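Local structure of gamma-glutamyl phosphate reductase (Saccharomyces cerevisiae, 1VLU) at residues 244-248 / 353-357; 368-374 / 389-395. The protein catalyses the NADPH-dependent reduction of L-gamma-glutamyl phosphate to glutamate semialdehyde and phosphate, the second step of proline biosynthesis from glutamate. One frame throughout, in Å; residues are numbered along the deposited sequence.

Contact 1 of 2, residues 244-248 / 353-357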
# COMPACT_ATOMS: atom_id res chain seq x y z
N ILE A 244 6.17 8.73 -22.39
CA ILE A 244 6.15 8.41 -23.80
C ILE A 244 7.60 8.36 -24.26
O ILE A 244 8.33 9.35 -24.13
CB ILE A 244 5.33 9.42 -24.63
CG1 ILE A 244 3.93 9.60 -24.02
CG2 ILE A 244 5.24 8.97 -26.09
CD1 ILE A 244 3.18 10.85 -24.52
N TYR A 245 8.02 7.20 -24.74
CA TYR A 245 9.34 7.07 -25.34
C TYR A 245 9.28 7.23 -26.86
O TYR A 245 8.64 6.45 -27.56
CB TYR A 245 9.98 5.75 -24.96
CG TYR A 245 11.30 5.47 -25.67
CD1 TYR A 245 12.35 6.39 -25.62
CD2 TYR A 245 11.49 4.29 -26.38
CE1 TYR A 245 13.55 6.13 -26.26
CE2 TYR A 245 12.67 4.03 -27.01
CZ TYR A 245 13.71 4.95 -26.96
OH TYR A 245 14.90 4.67 -27.59
N LEU A 246 9.95 8.27 -27.34
CA LEU A 246 10.08 8.56 -28.76
C LEU A 246 11.42 8.01 -29.25
O LEU A 246 12.46 8.62 -29.09
CB LEU A 246 10.01 10.07 -29.00
CG LEU A 246 8.78 10.79 -28.45
CD1 LEU A 246 8.79 12.24 -28.87
CD2 LEU A 246 7.51 10.12 -28.93
N ASP A 247 11.34 6.84 -29.86
CA ASP A 247 12.48 6.03 -30.26
C ASP A 247 13.23 6.65 -31.43
O ASP A 247 12.70 7.52 -32.14
CB ASP A 247 11.98 4.63 -30.63
CG ASP A 247 13.09 3.59 -30.71
OD1 ASP A 247 14.12 3.70 -29.99
OD2 ASP A 247 12.91 2.64 -31.49
N GLU A 248 14.47 6.21 -31.63
CA GLU A 248 15.25 6.59 -32.79
C GLU A 248 14.43 6.48 -34.10
O GLU A 248 14.51 7.35 -34.95
CB GLU A 248 16.53 5.76 -32.85
CG GLU A 248 17.31 5.93 -34.13
CD GLU A 248 18.60 5.14 -34.16
OE1 GLU A 248 19.06 4.67 -33.08
OE2 GLU A 248 19.17 5.00 -35.27
N SER A 353 18.30 4.69 -25.63
CA SER A 353 17.95 3.36 -26.16
C SER A 353 16.60 2.93 -25.60
O SER A 353 16.05 3.63 -24.74
CB SER A 353 19.04 2.34 -25.80
OG SER A 353 19.16 2.23 -24.38
N THR A 354 16.08 1.80 -26.07
CA THR A 354 14.86 1.21 -25.51
C THR A 354 15.10 0.77 -24.07
O THR A 354 14.29 1.08 -23.19
CB THR A 354 14.31 0.06 -26.40
OG1 THR A 354 14.08 0.58 -27.71
CG2 THR A 354 13.00 -0.46 -25.88
N GLU A 355 16.23 0.09 -23.83
CA GLU A 355 16.67 -0.33 -22.50
C GLU A 355 16.77 0.81 -21.50
O GLU A 355 16.40 0.65 -20.34
CB GLU A 355 18.01 -1.07 -22.58
CG GLU A 355 18.01 -2.27 -23.51
CD GLU A 355 18.30 -1.93 -24.99
OE1 GLU A 355 17.72 -0.97 -25.55
OE2 GLU A 355 19.11 -2.66 -25.60
N SER A 356 17.27 1.95 -21.95
CA SER A 356 17.36 3.11 -21.08
C SER A 356 15.97 3.71 -20.75
O SER A 356 15.71 4.08 -19.60
CB SER A 356 18.29 4.15 -21.69
OG SER A 356 18.21 5.37 -20.96
N ALA A 357 15.10 3.81 -21.75
CA ALA A 357 13.70 4.18 -21.54
C ALA A 357 12.98 3.27 -20.54
O ALA A 357 12.24 3.75 -19.68
CB ALA A 357 12.96 4.19 -22.87
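Tyr245, on strand 242-246, lays its ring under the first turn of helix 354-361, and the contact can be followed outward along this one side chain. With CG anti to the backbone N (chi1 174°), the ring runs alongside the chain toward Asp247. CB lies 4.0 Å from Ala357 CB; the same methyl then sits over one ring face, 3.6 Å from the centroid and 17° off the normal, a CH-pi contact. Asp247 CA lies over the opposite face. On the far half of the ring, CE2 comes 3.8 Å from Thr354 OG1, the two side chains crossing at about a right angle, and CZ is 3.5 Å from Ser353 O. Tyr245 OH ends 3.1 Å from Ser353 C, but its angles to Ser353 O and Thr354 N are poor for hydrogen bonds. OH is hydrogen-bonded instead to Asn279 ND2 and, weakly, to Asp247 OD1 in its own segment. Cutting this side chain back to an alanine is likely to open a gap beside Ala357 CB and to leave Asn279 ND2 and Asp247 OD1 without the phenol oxygen. No hydrogen bond joins the segments, so helix 354-361 packs on the parallel sheet at strand 242-246 by apolar and van der Waals contact.

Contact 2 of 2, residues 368-374 / 389-395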
# COMPACT_ATOMS: atom_id res chain seq x y z
N HIS A 368 0.78 3.45 -13.56
CA HIS A 368 1.04 4.31 -14.70
C HIS A 368 0.98 3.54 -16.02
O HIS A 368 1.26 2.34 -16.07
CB HIS A 368 2.38 5.05 -14.56
CG HIS A 368 3.54 4.15 -14.30
ND1 HIS A 368 4.15 3.43 -15.30
CD2 HIS A 368 4.20 3.85 -13.16
CE1 HIS A 368 5.12 2.70 -14.78
NE2 HIS A 368 5.18 2.94 -13.48
N THR A 369 0.59 4.24 -17.08
CA THR A 369 0.67 3.69 -18.42
C THR A 369 1.84 4.33 -19.16
O THR A 369 2.28 5.42 -18.82
CB THR A 369 -0.61 3.93 -19.22
OG1 THR A 369 -0.97 5.31 -19.10
CG2 THR A 369 -1.74 3.06 -18.69
N ASP A 370 2.34 3.63 -20.18
CA ASP A 370 3.50 4.07 -20.93
C ASP A 370 3.39 3.77 -22.41
O ASP A 370 2.79 2.78 -22.79
CB ASP A 370 4.76 3.41 -20.36
CG ASP A 370 4.93 3.73 -18.90
OD1 ASP A 370 5.25 4.89 -18.56
OD2 ASP A 370 4.73 2.81 -18.07
N ALA A 371 3.98 4.62 -23.24
CA ALA A 371 3.86 4.47 -24.66
C ALA A 371 5.23 4.49 -25.32
O ALA A 371 6.14 5.19 -24.86
CB ALA A 371 2.99 5.58 -25.23
N ILE A 372 5.38 3.71 -26.38
CA ILE A 372 6.54 3.83 -27.24
C ILE A 372 6.07 4.24 -28.63
O ILE A 372 5.11 3.68 -29.16
CB ILE A 372 7.43 2.54 -27.27
CG1 ILE A 372 8.65 2.73 -28.19
CG2 ILE A 372 6.60 1.25 -27.63
CD1 ILE A 372 9.71 1.63 -28.12
N VAL A 373 6.73 5.25 -29.20
CA VAL A 373 6.49 5.64 -30.58
C VAL A 373 7.72 5.17 -31.37
O VAL A 373 8.83 5.66 -31.17
CB VAL A 373 6.26 7.17 -30.71
CG1 VAL A 373 5.84 7.53 -32.12
CG2 VAL A 373 5.20 7.64 -29.70
N THR A 374 7.51 4.17 -32.22
CA THR A 374 8.58 3.63 -33.05
C THR A 374 7.99 2.86 -34.23
O THR A 374 6.86 2.38 -34.15
CB THR A 374 9.55 2.73 -32.23
OG1 THR A 374 10.75 2.49 -32.98
CG2 THR A 374 8.91 1.42 -31.84
N SER A 389 4.37 -1.79 -16.02
CA SER A 389 3.25 -0.89 -16.33
C SER A 389 1.97 -1.67 -16.40
O SER A 389 1.94 -2.76 -16.96
CB SER A 389 3.42 -0.20 -17.69
OG SER A 389 4.66 0.46 -17.84
N SER A 390 0.90 -1.06 -15.89
CA SER A 390 -0.46 -1.60 -16.01
C SER A 390 -0.80 -1.75 -17.49
O SER A 390 -1.31 -2.79 -17.92
CB SER A 390 -1.49 -0.63 -15.39
OG SER A 390 -0.90 0.23 -14.42
N GLY A 391 -0.51 -0.70 -18.24
CA GLY A 391 -0.90 -0.61 -19.62
C GLY A 391 0.22 -0.01 -20.41
O GLY A 391 0.85 0.95 -19.98
N VAL A 392 0.46 -0.58 -21.58
CA VAL A 392 1.50 -0.09 -22.47
C VAL A 392 0.98 0.07 -23.91
O VAL A 392 0.26 -0.79 -24.40
CB VAL A 392 2.77 -0.96 -22.35
CG1 VAL A 392 2.44 -2.42 -22.55
CG2 VAL A 392 3.85 -0.48 -23.32
N TYR A 393 1.34 1.18 -24.55
CA TYR A 393 0.82 1.59 -25.86
C TYR A 393 1.96 1.60 -26.85
O TYR A 393 3.04 2.08 -26.54
CB TYR A 393 0.20 2.99 -25.80
CG TYR A 393 -1.00 3.11 -24.88
CD1 TYR A 393 -0.84 3.06 -23.49
CD2 TYR A 393 -2.28 3.27 -25.39
CE1 TYR A 393 -1.93 3.15 -22.63
CE2 TYR A 393 -3.38 3.37 -24.54
CZ TYR A 393 -3.19 3.31 -23.17
OH TYR A 393 -4.28 3.40 -22.32
N TRP A 394 1.72 1.05 -28.03
CA TRP A 394 2.65 1.13 -29.14
C TRP A 394 1.99 1.83 -30.32
O TRP A 394 1.08 1.27 -30.94
CB TRP A 394 3.16 -0.26 -29.53
CG TRP A 394 4.00 -0.26 -30.77
CD1 TRP A 394 4.75 0.77 -31.26
CD2 TRP A 394 4.21 -1.36 -31.67
NE1 TRP A 394 5.39 0.40 -32.41
CE2 TRP A 394 5.08 -0.91 -32.68
CE3 TRP A 394 3.74 -2.68 -31.71
CZ2 TRP A 394 5.50 -1.73 -33.74
CZ3 TRP A 394 4.17 -3.50 -32.75
CH2 TRP A 394 5.04 -3.02 -33.75
N ASN A 395 2.48 3.03 -30.63
CA ASN A 395 1.91 3.92 -31.66
C ASN A 395 0.44 4.29 -31.44
O ASN A 395 -0.32 4.38 -32.40
CB ASN A 395 2.12 3.35 -33.07
CG ASN A 395 3.58 3.38 -33.51
OD1 ASN A 395 4.37 4.20 -33.05
ND2 ASN A 395 3.93 2.47 -34.40
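Strands 369-373 and 391-393 are the two parallel strands of a beta-alpha-beta unit, joined through helix 377-386 in a right-handed crossover; Asp370 pairs with Val392 and Ala371 with Tyr393. Asp370 N bonds to Gly391 O and Tyr393 N to Asp370 O. Further on, Ile372 N meets Tyr393 O, and Asn395 N meets Ile372 O, at 2.9 and 3.1 Å. The axes run 18° apart, as expected of neighbouring strands in this parallel sheet, which continues past 391-393 into a strand of the second subunit. Tyr393 shares a face with Ala371, CB to CB at 3.8 Å, and turns its ring edge to Asp370 O and Thr369. On the other face, Ile372 and Trp394 lie side by side beneath helix 377-386. Trp394 CG is anti to its own N (chi1 173°), which carries the indole forward to Thr374: NE1 donates to Thr374 O at 3.0 Å from above the carbonyl plane. Asn395 ND2 reaches that oxygen at 2.9 Å from the opposite face, while Asn395 OD1 accepts from Thr374 N, so the Asn395 amide bonds both the N and the O of Thr374. At the N-terminal end, His368 ND1 donates in its ring plane to the syn side of Asp370 OD2, 2.9 Å away, and Ser389 OG donates to the same oxygen; the very short modelled length of that second bond is doubtful.

Of the elements involved, strand 242-246 comes first from the N terminus; the chain then makes a long excursion through strands 274-278 and 347-350 before helix 354-361 returns to close contact 1 over 104 intervening residues. Contact 2 opens only afterwards and closes a much shorter loop of 14 residues, containing helix 377-386; the two are in series, neither nested nor crossed. Their centres lie about 11 Å apart because strands 242-246 and 369-373 are sheet neighbours: Tyr245 N is 2.8 Å from Ala371 O, a probable hydrogen bond. Asp247 OD2 likewise lies 2.6 Å from Thr374 OG1, and Tyr245 CD2 packs 3.6 Å from Ile372 CD1. Together they tie helix 354-361 and three adjacent strands of one parallel sheet.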